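Local coordinates for protein Can2 (Sulfobacillus thermosulfidooxidans, PDB 7BDV) that binds cyclic tetra-adenylate through its CARF domain and acts as a dual-specificity nuclease that potentiates type III CRISPR defence, at residues L18-L23 / K46-R51; L40-N45 / V68-Y73. All coordinates share one frame; numbering follows the deposited sequence.

Overall arrangement
Interactions 1 and 2 sit with their centres about 12 Å apart in the CARF domain, at the C-terminal ends of neighbouring parallel strands 13-17, 36-41 and 62-67, and both reach the bound cyclic tetra-adenylate. Their segments alternate along the chain. A probable hydrogen bond of 2.9 Å from Leu18 N to Leu40 O joins the two, and Val49 CG2 packs on Tyr41 CD1 at 3.7 Å. Two of the ligand's nucleotides are divided between them: 18-23 holds the phosphate of A1 and the ribose of A4 of chain E, while 40-45 and 68-73 take the adenine of that A4. Arg48 NH1 comes within 4.3 Å of Thr42 OG1, where the two sets of contacts meet at this base.

Interaction 1: L18-L23 / K46-R51; sequences LSDHLL and KERVQR. With nucleotides of chain E.
Leu18 and Arg48 bring the backbones nearest, 6.7 Å between their CA atoms, where the loop after strand 13-17 passes the N-terminal part of helix 47-55. No direct hydrogen bond spans the segments; the side chain of Arg48 does most of the joining. Its chain runs extended from CG to NE and lays one face of the guanidinium over the backbone, with Ser19 C 3.5 Å from the plane. From there Arg48 NH2 makes a salt bridge to Asp20 OD1 at 3.2 Å, the carboxylate and guanidinium planes turned 69° apart. At the guanidinium edge a water accepts from NH1 and donates to Leu18 O, and A4 of chain E places its C2 in the same plane. Apart from these polar contacts, Leu18 CD1 meets Val49 CG2, and Leu22 CD1 lies 3.5 Å from Arg51 CB.

Asp20 divides its carboxylate between protein and ligand: OD2 accepts from the A4 O2' at 2.5 Å, and the same hydroxyl oxygen takes the N-H of Asp20. Ser19 OG and His21 N both donate to OP1 of A1 of chain E, at 2.6 Å and 3.0 Å, so two bonds grip one phosphate oxygen. His21 ND1 is tied to Tyr150. A loop between a parallel strand and the next helix, gripping phosphate and ribose in this way, is part of the cyclic oligoadenylate pocket of a Rossmann-like CARF domain.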
ATOM      1  N   LEU A  18      -4.423  21.044   2.039  1.00 29.25           N
ATOM      2  CA  LEU A  18      -3.382  20.033   2.331  1.00 30.64           C
ATOM      3  C   LEU A  18      -4.039  18.723   2.794  1.00 29.18           C
ATOM      4  O   LEU A  18      -5.025  18.761   3.548  1.00 34.10           O
ATOM      5  CB  LEU A  18      -2.430  20.556   3.404  1.00 33.55           C
ATOM      6  CG  LEU A  18      -1.632  21.797   2.998  1.00 36.83           C
ATOM      7  CD1 LEU A  18      -0.401  21.958   3.880  1.00 35.46           C
ATOM      8  CD2 LEU A  18      -1.203  21.744   1.538  1.00 38.57           C
ATOM      9  N   SER A  19      -3.420  17.611   2.434  1.00 34.24           N
ATOM     10  CA  SER A  19      -3.965  16.246   2.630  1.00 33.56           C
ATOM     11  C   SER A  19      -2.838  15.239   2.459  1.00 37.64           C
ATOM     12  O   SER A  19      -1.646  15.699   2.308  1.00 35.96           O
ATOM     13  CB  SER A  19      -5.125  16.022   1.679  1.00 33.73           C
ATOM     14  OG  SER A  19      -4.739  16.126   0.337  1.00 32.28           O
ATOM     15  N   ASP A  20      -3.131  13.929   2.480  1.00 34.35           N
ATOM     16  CA  ASP A  20      -2.071  12.895   2.363  1.00 33.60           C
ATOM     17  C   ASP A  20      -1.118  13.190   1.213  1.00 30.11           C
ATOM     18  O   ASP A  20       0.098  12.936   1.402  1.00 36.29           O
ATOM     19  CB  ASP A  20      -2.632  11.483   2.184  1.00 40.49           C
ATOM     20  CG  ASP A  20      -3.285  10.952   3.446  1.00 50.10           C
ATOM     21  OD1 ASP A  20      -2.588  10.909   4.492  1.00 46.28           O
ATOM     22  OD2 ASP A  20      -4.500  10.636   3.383  1.00 65.69           O
ATOM     23  N   HIS A  21      -1.615  13.577   0.035  1.00 29.74           N
ATOM     24  CA  HIS A  21      -0.785  13.700  -1.185  1.00 31.79           C
ATOM     25  C   HIS A  21      -0.608  15.182  -1.521  1.00 31.90           C
ATOM     26  O   HIS A  21      -1.510  15.745  -2.082  1.00 27.34           O
ATOM     27  CB  HIS A  21      -1.365  12.884  -2.343  1.00 30.50           C
ATOM     28  CG  HIS A  21      -1.469  11.444  -1.948  1.00 31.48           C
ATOM     29  ND1 HIS A  21      -0.378  10.593  -1.950  1.00 34.76           N
ATOM     30  CD2 HIS A  21      -2.517  10.720  -1.518  1.00 30.66           C
ATOM     31  CE1 HIS A  21      -0.761   9.403  -1.514  1.00 41.13           C
ATOM     32  NE2 HIS A  21      -2.086   9.437  -1.272  1.00 31.14           N
ATOM     33  N   LEU A  22       0.553  15.737  -1.186  1.00 35.25           N
ATOM     34  CA  LEU A  22       0.894  17.166  -1.383  1.00 37.76           C
ATOM     35  C   LEU A  22       1.246  17.454  -2.842  1.00 36.25           C
ATOM     36  O   LEU A  22       1.211  18.655  -3.224  1.00 36.56           O
ATOM     37  CB  LEU A  22       2.076  17.518  -0.455  1.00 40.10           C
ATOM     38  CG  LEU A  22       1.766  17.410   1.032  1.00 46.41           C
ATOM     39  CD1 LEU A  22       2.949  17.817   1.871  1.00 56.72           C
ATOM     40  CD2 LEU A  22       0.530  18.240   1.398  1.00 48.18           C
ATOM     41  N   LEU A  23       1.599  16.427  -3.643  1.00 35.00           N
ATOM     42  CA  LEU A  23       2.108  16.592  -5.027  1.00 31.54           C
ATOM     43  C   LEU A  23       1.256  17.513  -5.881  1.00 30.06           C
ATOM     44  O   LEU A  23       1.803  18.355  -6.600  1.00 27.02           O
ATOM     45  CB  LEU A  23       2.287  15.240  -5.735  1.00 35.70           C
ATOM     46  CG  LEU A  23       3.620  14.555  -5.487  1.00 35.12           C
ATOM     47  CD1 LEU A  23       3.568  13.092  -5.944  1.00 37.90           C
ATOM     48  CD2 LEU A  23       4.751  15.335  -6.138  1.00 35.28           C
ATOM     49  N   LYS A  46      -0.154  19.599  10.997  1.00 37.56           N
ATOM     50  CA  LYS A  46       0.683  20.798  10.749  1.00 41.30           C
ATOM     51  C   LYS A  46       1.992  20.342  10.083  1.00 38.83           C
ATOM     52  O   LYS A  46       2.595  21.145   9.367  1.00 41.00           O
ATOM     53  CB  LYS A  46       0.907  21.597  12.040  1.00 43.11           C
ATOM     54  CG  LYS A  46       1.121  23.091  11.817  1.00 49.42           C
ATOM     55  CD  LYS A  46       1.711  23.831  13.028  1.00 51.64           C
ATOM     56  N   GLU A  47       2.400  19.083  10.255  1.00 38.25           N
ATOM     57  CA  GLU A  47       3.619  18.531   9.603  1.00 39.85           C
ATOM     58  C   GLU A  47       3.507  18.608   8.063  1.00 43.17           C
ATOM     59  O   GLU A  47       4.574  18.675   7.400  1.00 40.87           O
ATOM     60  CB  GLU A  47       3.950  17.125  10.114  1.00 45.09           C
ATOM     61  CG  GLU A  47       2.793  16.132  10.076  1.00 55.70           C
ATOM     62  CD  GLU A  47       2.000  15.904  11.373  1.00 62.60           C
ATOM     63  OE1 GLU A  47       1.750  16.900  12.126  1.00 52.43           O
ATOM     64  OE2 GLU A  47       1.593  14.725  11.625  1.00 60.73           O
ATOM     65  N   ARG A  48       2.294  18.640   7.492  1.00 40.36           N
ATOM     66  CA  ARG A  48       2.094  18.789   6.022  1.00 37.33           C
ATOM     67  C   ARG A  48       2.542  20.180   5.554  1.00 36.93           C
ATOM     68  O   ARG A  48       3.029  20.300   4.425  1.00 33.94           O
ATOM     69  CB  ARG A  48       0.633  18.568   5.634  1.00 35.34           C
ATOM     70  CG  ARG A  48       0.243  17.104   5.738  1.00 40.05           C
ATOM     71  CD  ARG A  48      -1.234  16.878   5.604  1.00 39.80           C
ATOM     72  NE  ARG A  48      -1.464  15.465   5.838  1.00 36.14           N
ATOM     73  CZ  ARG A  48      -2.658  14.914   6.026  1.00 35.81           C
ATOM     74  NH1 ARG A  48      -3.761  15.648   5.991  1.00 29.81           N
ATOM     75  NH2 ARG A  48      -2.725  13.601   6.225  1.00 41.46           N
ATOM     76  N   VAL A  49       2.344  21.195   6.379  1.00 36.61           N
ATOM     77  CA  VAL A  49       2.835  22.565   6.088  1.00 37.67           C
ATOM     78  C   VAL A  49       4.359  22.486   5.927  1.00 35.93           C
ATOM     79  O   VAL A  49       4.872  23.069   4.968  1.00 40.70           O
ATOM     80  CB  VAL A  49       2.387  23.584   7.158  1.00 37.68           C
ATOM     81  CG1 VAL A  49       3.004  24.948   6.908  1.00 39.37           C
ATOM     82  CG2 VAL A  49       0.872  23.696   7.200  1.00 41.59           C
ATOM     83  N   GLN A  50       5.043  21.744   6.802  1.00 40.44           N
ATOM     84  CA  GLN A  50       6.539  21.655   6.827  1.00 46.68           C
ATOM     85  C   GLN A  50       7.024  20.879   5.591  1.00 39.52           C
ATOM     86  O   GLN A  50       7.997  21.321   4.933  1.00 33.68           O
ATOM     87  CB  GLN A  50       6.980  21.040   8.156  1.00 51.99           C
ATOM     88  CG  GLN A  50       8.485  20.906   8.380  1.00 62.82           C
ATOM     89  CD  GLN A  50       8.822  20.520   9.813  1.00 68.66           C
ATOM     90  OE1 GLN A  50       8.359  21.142  10.774  1.00 79.66           O
ATOM     91  NE2 GLN A  50       9.660  19.507   9.987  1.00 63.08           N
ATOM     92  N   ARG A  51       6.345  19.785   5.235  1.00 32.43           N
ATOM     93  CA  ARG A  51       6.652  19.056   3.967  1.00 29.88           C
ATOM     94  C   ARG A  51       6.482  19.979   2.758  1.00 28.58           C
ATOM     95  O   ARG A  51       7.351  19.928   1.881  1.00 30.44           O
ATOM     96  CB  ARG A  51       5.798  17.813   3.832  1.00 29.48           C
ATOM     97  CG  ARG A  51       6.171  16.767   4.867  1.00 32.96           C
ATOM     98  CD  ARG A  51       5.378  15.526   4.550  1.00 39.08           C
ATOM     99  NE  ARG A  51       5.610  14.447   5.484  1.00 41.47           N
ATOM    100  CZ  ARG A  51       5.020  13.268   5.391  1.00 43.07           C
ATOM    101  NH1 ARG A  51       4.158  13.026   4.413  1.00 42.03           N
ATOM    102  NH2 ARG A  51       5.281  12.341   6.292  1.00 51.85           N
TER
ATOM    103  P     A E   1      -5.844  12.962  -0.902  1.00 35.45           P
ATOM    104  OP1   A E   1      -4.590  13.666  -0.418  1.00 38.45           O
ATOM    105  OP2   A E   1      -5.564  11.477  -1.066  1.00 29.18           O
ATOM    106  O5'   A E   1      -6.299  13.596  -2.287  1.00 33.55           O
ATOM    107  C5'   A E   1      -5.331  13.632  -3.330  1.00 30.62           C
ATOM    108  C4'   A E   1      -6.060  13.936  -4.598  1.00 30.49           C
ATOM    109  O4'   A E   1      -5.096  14.366  -5.580  1.00 28.35           O
ATOM    110  C3'   A E   1      -6.780  12.750  -5.249  1.00 31.02           C
ATOM    111  O3'   A E   1      -7.739  13.251  -6.131  1.00 28.04           O
ATOM    112  C2'   A E   1      -5.696  12.179  -6.143  1.00 30.97           C
ATOM    113  O2'   A E   1      -6.261  11.411  -7.182  1.00 31.61           O
ATOM    114  C1'   A E   1      -5.138  13.497  -6.686  1.00 27.55           C
ATOM    115  N9    A E   1      -3.830  13.510  -7.253  1.00 27.12           N
ATOM    116  C8    A E   1      -3.475  14.230  -8.357  1.00 28.36           C
ATOM    117  N7    A E   1      -2.212  14.115  -8.659  1.00 28.73           N
ATOM    118  C5    A E   1      -1.702  13.297  -7.676  1.00 32.44           C
ATOM    119  C6    A E   1      -0.409  12.813  -7.435  1.00 34.45           C
ATOM    120  N6    A E   1       0.644  13.103  -8.189  1.00 38.14           N
ATOM    121  N1    A E   1      -0.239  12.039  -6.350  1.00 32.40           N
ATOM    122  C2    A E   1      -1.292  11.754  -5.587  1.00 26.89           C
ATOM    123  N3    A E   1      -2.544  12.113  -5.729  1.00 29.73           N
ATOM    124  C4    A E   1      -2.689  12.921  -6.790  1.00 31.47           C
ATOM    125  P     A E   4     -12.888  11.950   0.340  1.00 29.61           P
ATOM    126  OP1   A E   4     -13.755  12.972   0.979  1.00 31.96           O
ATOM    127  OP2   A E   4     -12.557  11.649  -1.080  1.00 30.18           O
ATOM    128  O5'   A E   4     -11.532  12.418   1.059  1.00 27.41           O
ATOM    129  C5'   A E   4     -10.298  11.833   0.733  1.00 29.78           C
ATOM    130  C4'   A E   4      -9.261  12.921   0.884  1.00 31.59           C
ATOM    131  O4'   A E   4      -9.371  13.513   2.216  1.00 33.99           O
ATOM    132  C3'   A E   4      -7.825  12.430   0.755  1.00 32.14           C
ATOM    133  O3'   A E   4      -7.125  13.382  -0.062  1.00 35.82           O
ATOM    134  C2'   A E   4      -7.356  12.396   2.207  1.00 33.96           C
ATOM    135  O2'   A E   4      -5.952  12.422   2.367  1.00 32.23           O
ATOM    136  C1'   A E   4      -8.078  13.617   2.765  1.00 31.46           C
ATOM    137  N9    A E   4      -8.199  13.666   4.206  1.00 36.57           N
ATOM    138  C8    A E   4      -8.655  12.659   5.063  1.00 38.18           C
ATOM    139  N7    A E   4      -8.653  13.047   6.326  1.00 36.36           N
ATOM    140  C5    A E   4      -8.154  14.350   6.302  1.00 38.58           C
ATOM    141  C6    A E   4      -7.876  15.288   7.323  1.00 40.52           C
ATOM    142  N6    A E   4      -8.087  15.029   8.604  1.00 37.43           N
ATOM    143  N1    A E   4      -7.353  16.501   6.974  1.00 35.07           N
ATOM    144  C2    A E   4      -7.117  16.723   5.672  1.00 41.45           C
ATOM    145  N3    A E   4      -7.348  15.921   4.623  1.00 41.71           N
ATOM    146  C4    A E   4      -7.859  14.732   5.010  1.00 38.35           C
TER
HETATM  147  O   HOH W   1      -4.230  18.552   6.253  1.00 33.11           O

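Interaction 2: L40-N45 / V68-Y73; sequences LYTPNN and VHPYQY. With nucleotides of chain E.
Thr42 meets both the second segment and the A4 adenine of chain E, and both of its branches reach the base at N1. OG1 donates to A4 N1 at 2.8 Å, while the CG2 methyl lies against Val68 O and 3.2 Å from the same A4 N1, with Pro70 CD further from Thr42 CG2 at 4.1 Å. With chi1 at 61°, OG1 lies between the backbone N and the carbonyl carbon, which leaves the methyl beside the N and near the second segment. Pro70 covers one face of the purine at its C6/N6 end, its CB 3.7 Å from A4 C6. On that same face the Tyr71 OH sits above the plane near N7, without a hydrogen bond, and the Tyr71 side chain packs on Asp120 of the second subunit.

Deeper in, Val68 slants across Leu40, its CG1 4.0 Å from Leu40 CG, and its side chain also packs on Met101 of helix 99-111. Beside it Val68 N donates to Tyr41 O at 3.0 Å, nearly in line with the carbonyl. Thr42 CA makes a CA-H...O contact of 3.4 Å to Val68 O, and Pro43 CD rests against that same oxygen. The chain then folds through a type II turn from Thr42 to Asn45. Within 68-73, Tyr71 N donates to His69 ND1 from a position tilted 31° out of the imidazole plane.

The Thr42 bond is consistent with an unprotonated N1 acting as acceptor, which would suit adenine over guanine, whose N1 carries a hydrogen; Pro70 adds face packing.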
ATOM      1  N   LEU A  40      -4.395  25.692   3.484  1.00 31.76           N
ATOM      2  CA  LEU A  40      -5.460  25.230   4.400  1.00 29.99           C
ATOM      3  C   LEU A  40      -5.068  23.864   4.947  1.00 36.53           C
ATOM      4  O   LEU A  40      -5.198  22.878   4.193  1.00 38.91           O
ATOM      5  CB  LEU A  40      -6.777  25.182   3.632  1.00 36.28           C
ATOM      6  CG  LEU A  40      -7.603  26.465   3.589  1.00 38.68           C
ATOM      7  CD1 LEU A  40      -6.751  27.696   3.390  1.00 37.37           C
ATOM      8  CD2 LEU A  40      -8.666  26.378   2.517  1.00 43.25           C
ATOM      9  N   TYR A  41      -4.576  23.805   6.187  1.00 34.08           N
ATOM     10  CA  TYR A  41      -4.178  22.537   6.853  1.00 36.81           C
ATOM     11  C   TYR A  41      -5.243  22.179   7.898  1.00 31.54           C
ATOM     12  O   TYR A  41      -6.091  23.015   8.204  1.00 38.23           O
ATOM     13  CB  TYR A  41      -2.775  22.624   7.449  1.00 43.03           C
ATOM     14  CG  TYR A  41      -2.663  23.494   8.671  1.00 51.41           C
ATOM     15  CD1 TYR A  41      -2.420  24.857   8.566  1.00 51.54           C
ATOM     16  CD2 TYR A  41      -2.775  22.943   9.938  1.00 60.51           C
ATOM     17  CE1 TYR A  41      -2.328  25.655   9.697  1.00 57.38           C
ATOM     18  CE2 TYR A  41      -2.691  23.731  11.076  1.00 62.72           C
ATOM     19  CZ  TYR A  41      -2.471  25.091  10.953  1.00 58.83           C
ATOM     20  OH  TYR A  41      -2.381  25.863  12.072  1.00 58.64           O
ATOM     21  N   THR A  42      -5.199  20.958   8.421  1.00 31.86           N
ATOM     22  CA  THR A  42      -6.203  20.460   9.386  1.00 35.77           C
ATOM     23  C   THR A  42      -5.501  20.103  10.687  1.00 36.16           C
ATOM     24  O   THR A  42      -4.283  19.952  10.703  1.00 37.63           O
ATOM     25  CB  THR A  42      -6.960  19.280   8.786  1.00 34.46           C
ATOM     26  OG1 THR A  42      -5.974  18.291   8.547  1.00 30.72           O
ATOM     27  CG2 THR A  42      -7.676  19.640   7.506  1.00 39.06           C
ATOM     28  N   PRO A  43      -6.260  19.994  11.802  1.00 40.41           N
ATOM     29  CA  PRO A  43      -5.703  19.614  13.101  1.00 45.00           C
ATOM     30  C   PRO A  43      -4.902  18.304  13.060  1.00 45.65           C
ATOM     31  O   PRO A  43      -5.289  17.379  12.355  1.00 42.61           O
ATOM     32  CB  PRO A  43      -6.941  19.432  13.999  1.00 44.30           C
ATOM     33  CG  PRO A  43      -7.991  20.301  13.359  1.00 46.00           C
ATOM     34  CD  PRO A  43      -7.713  20.226  11.867  1.00 42.82           C
ATOM     35  N   ASN A  44      -3.780  18.299  13.781  1.00 38.84           N
ATOM     36  CA  ASN A  44      -2.822  17.175  13.933  1.00 48.28           C
ATOM     37  C   ASN A  44      -2.047  16.934  12.644  1.00 42.88           C
ATOM     38  O   ASN A  44      -1.378  15.906  12.577  1.00 40.72           O
ATOM     39  CB  ASN A  44      -3.508  15.867  14.342  1.00 56.53           C
ATOM     40  CG  ASN A  44      -4.487  16.079  15.472  1.00 51.81           C
ATOM     41  OD1 ASN A  44      -5.673  15.814  15.315  1.00 62.21           O
ATOM     42  ND2 ASN A  44      -4.005  16.603  16.586  1.00 54.91           N
ATOM     43  N   ASN A  45      -2.125  17.830  11.660  1.00 43.23           N
ATOM     44  CA  ASN A  45      -1.475  17.633  10.342  1.00 37.33           C
ATOM     45  C   ASN A  45      -0.634  18.863   9.999  1.00 38.03           C
ATOM     46  O   ASN A  45      -0.422  19.112   8.823  1.00 37.27           O
ATOM     47  CB  ASN A  45      -2.539  17.320   9.289  1.00 34.93           C
ATOM     48  CG  ASN A  45      -3.091  15.918   9.446  1.00 34.33           C
ATOM     49  OD1 ASN A  45      -4.281  15.726   9.655  1.00 38.56           O
ATOM     50  ND2 ASN A  45      -2.228  14.930   9.334  1.00 37.72           N
ATOM     51  N   VAL A  68      -8.444  24.575   9.074  1.00 37.89           N
ATOM     52  CA  VAL A  68      -9.876  24.264   8.816  1.00 37.15           C
ATOM     53  C   VAL A  68     -10.148  22.847   9.319  1.00 35.08           C
ATOM     54  O   VAL A  68      -9.197  22.082   9.423  1.00 33.93           O
ATOM     55  CB  VAL A  68     -10.247  24.411   7.327  1.00 44.00           C
ATOM     56  CG1 VAL A  68      -9.966  25.806   6.793  1.00 47.02           C
ATOM     57  CG2 VAL A  68      -9.557  23.380   6.463  1.00 42.13           C
ATOM     58  N   HIS A  69     -11.403  22.524   9.611  1.00 35.13           N
ATOM     59  CA  HIS A  69     -11.820  21.166  10.043  1.00 39.97           C
ATOM     60  C   HIS A  69     -12.079  20.351   8.775  1.00 39.03           C
ATOM     61  O   HIS A  69     -12.669  20.834   7.820  1.00 40.91           O
ATOM     62  CB  HIS A  69     -13.029  21.199  11.009  1.00 43.31           C
ATOM     63  CG  HIS A  69     -13.304  19.869  11.637  1.00 52.84           C
ATOM     64  ND1 HIS A  69     -14.109  18.905  11.023  1.00 46.74           N
ATOM     65  CD2 HIS A  69     -12.844  19.304  12.787  1.00 59.14           C
ATOM     66  CE1 HIS A  69     -14.153  17.821  11.777  1.00 54.88           C
ATOM     67  NE2 HIS A  69     -13.370  18.032  12.868  1.00 57.74           N
ATOM     68  N   PRO A  70     -11.632  19.090   8.697  1.00 36.01           N
ATOM     69  CA  PRO A  70     -11.859  18.302   7.496  1.00 34.10           C
ATOM     70  C   PRO A  70     -13.333  18.066   7.118  1.00 30.12           C
ATOM     71  O   PRO A  70     -13.580  17.837   5.960  1.00 34.74           O
ATOM     72  CB  PRO A  70     -11.115  16.991   7.810  1.00 35.70           C
ATOM     73  CG  PRO A  70     -11.063  16.919   9.314  1.00 37.37           C
ATOM     74  CD  PRO A  70     -10.888  18.360   9.729  1.00 37.07           C
ATOM     75  N   TYR A  71     -14.279  18.162   8.050  1.00 36.72           N
ATOM     76  CA  TYR A  71     -15.687  17.707   7.835  1.00 36.57           C
ATOM     77  C   TYR A  71     -16.698  18.768   8.250  1.00 42.19           C
ATOM     78  O   TYR A  71     -17.796  18.365   8.671  1.00 49.82           O
ATOM     79  CB  TYR A  71     -15.923  16.389   8.572  1.00 39.41           C
ATOM     80  CG  TYR A  71     -15.014  15.289   8.107  1.00 39.93           C
ATOM     81  CD1 TYR A  71     -15.174  14.715   6.859  1.00 42.90           C
ATOM     82  CD2 TYR A  71     -13.963  14.844   8.889  1.00 44.38           C
ATOM     83  CE1 TYR A  71     -14.331  13.703   6.419  1.00 39.58           C
ATOM     84  CE2 TYR A  71     -13.101  13.850   8.453  1.00 38.95           C
ATOM     85  CZ  TYR A  71     -13.285  13.281   7.207  1.00 37.08           C
ATOM     86  OH  TYR A  71     -12.443  12.300   6.763  1.00 38.19           O
ATOM     87  N   GLN A  72     -16.372  20.059   8.079  1.00 40.30           N
ATOM     88  CA  GLN A  72     -17.262  21.187   8.474  1.00 40.35           C
ATOM     89  C   GLN A  72     -17.494  22.115   7.284  1.00 42.69           C
ATOM     90  O   GLN A  72     -16.714  23.045   7.127  1.00 56.10           O
ATOM     91  CB  GLN A  72     -16.644  21.947   9.659  1.00 45.40           C
ATOM     92  CG  GLN A  72     -17.045  21.400  11.020  1.00 50.47           C
ATOM     93  CD  GLN A  72     -16.245  22.027  12.143  1.00 62.46           C
ATOM     94  OE1 GLN A  72     -15.829  23.183  12.078  1.00 64.76           O
ATOM     95  NE2 GLN A  72     -15.990  21.253  13.187  1.00 65.17           N
ATOM     96  N   TYR A  73     -18.551  21.878   6.508  1.00 39.30           N
ATOM     97  CA  TYR A  73     -18.874  22.589   5.249  1.00 42.44           C
ATOM     98  C   TYR A  73     -18.936  24.101   5.492  1.00 47.02           C
ATOM     99  O   TYR A  73     -18.136  24.836   4.852  1.00 46.36           O
ATOM    100  CB  TYR A  73     -20.206  22.093   4.683  1.00 45.83           C
ATOM    101  CG  TYR A  73     -20.531  22.592   3.301  1.00 48.76           C
ATOM    102  CD1 TYR A  73     -19.816  22.149   2.198  1.00 52.06           C
ATOM    103  CD2 TYR A  73     -21.565  23.490   3.088  1.00 51.24           C
ATOM    104  CE1 TYR A  73     -20.116  22.602   0.925  1.00 55.84           C
ATOM    105  CE2 TYR A  73     -21.884  23.940   1.816  1.00 56.27           C
ATOM    106  CZ  TYR A  73     -21.174  23.475   0.724  1.00 57.18           C
ATOM    107  OH  TYR A  73     -21.497  23.932  -0.520  1.00 58.49           O
TER
ATOM    108  P     A E   4     -12.888  11.950   0.340  1.00 29.61           P
ATOM    109  OP1   A E   4     -13.755  12.972   0.979  1.00 31.96           O
ATOM    110  OP2   A E   4     -12.557  11.649  -1.080  1.00 30.18           O
ATOM    111  O5'   A E   4     -11.532  12.418   1.059  1.00 27.41           O
ATOM    112  C5'   A E   4     -10.298  11.833   0.733  1.00 29.78           C
ATOM    113  C4'   A E   4      -9.261  12.921   0.884  1.00 31.59           C
ATOM    114  O4'   A E   4      -9.371  13.513   2.216  1.00 33.99           O
ATOM    115  C3'   A E   4      -7.825  12.430   0.755  1.00 32.14           C
ATOM    116  O3'   A E   4      -7.125  13.382  -0.062  1.00 35.82           O
ATOM    117  C2'   A E   4      -7.356  12.396   2.207  1.00 33.96           C
ATOM    118  O2'   A E   4      -5.952  12.422   2.367  1.00 32.23           O
ATOM    119  C1'   A E   4      -8.078  13.617   2.765  1.00 31.46           C
ATOM    120  N9    A E   4      -8.199  13.666   4.206  1.00 36.57           N
ATOM    121  C8    A E   4      -8.655  12.659   5.063  1.00 38.18           C
ATOM    122  N7    A E   4      -8.653  13.047   6.326  1.00 36.36           N
ATOM    123  C5    A E   4      -8.154  14.350   6.302  1.00 38.58           C
ATOM    124  C6    A E   4      -7.876  15.288   7.323  1.00 40.52           C
ATOM    125  N6    A E   4      -8.087  15.029   8.604  1.00 37.43           N
ATOM    126  N1    A E   4      -7.353  16.501   6.974  1.00 35.07           N
ATOM    127  C2    A E   4      -7.117  16.723   5.672  1.00 41.45           C
ATOM    128  N3    A E   4      -7.348  15.921   4.623  1.00 41.71           N
ATOM    129  C4    A E   4      -7.859  14.732   5.010  1.00 38.35           C
TER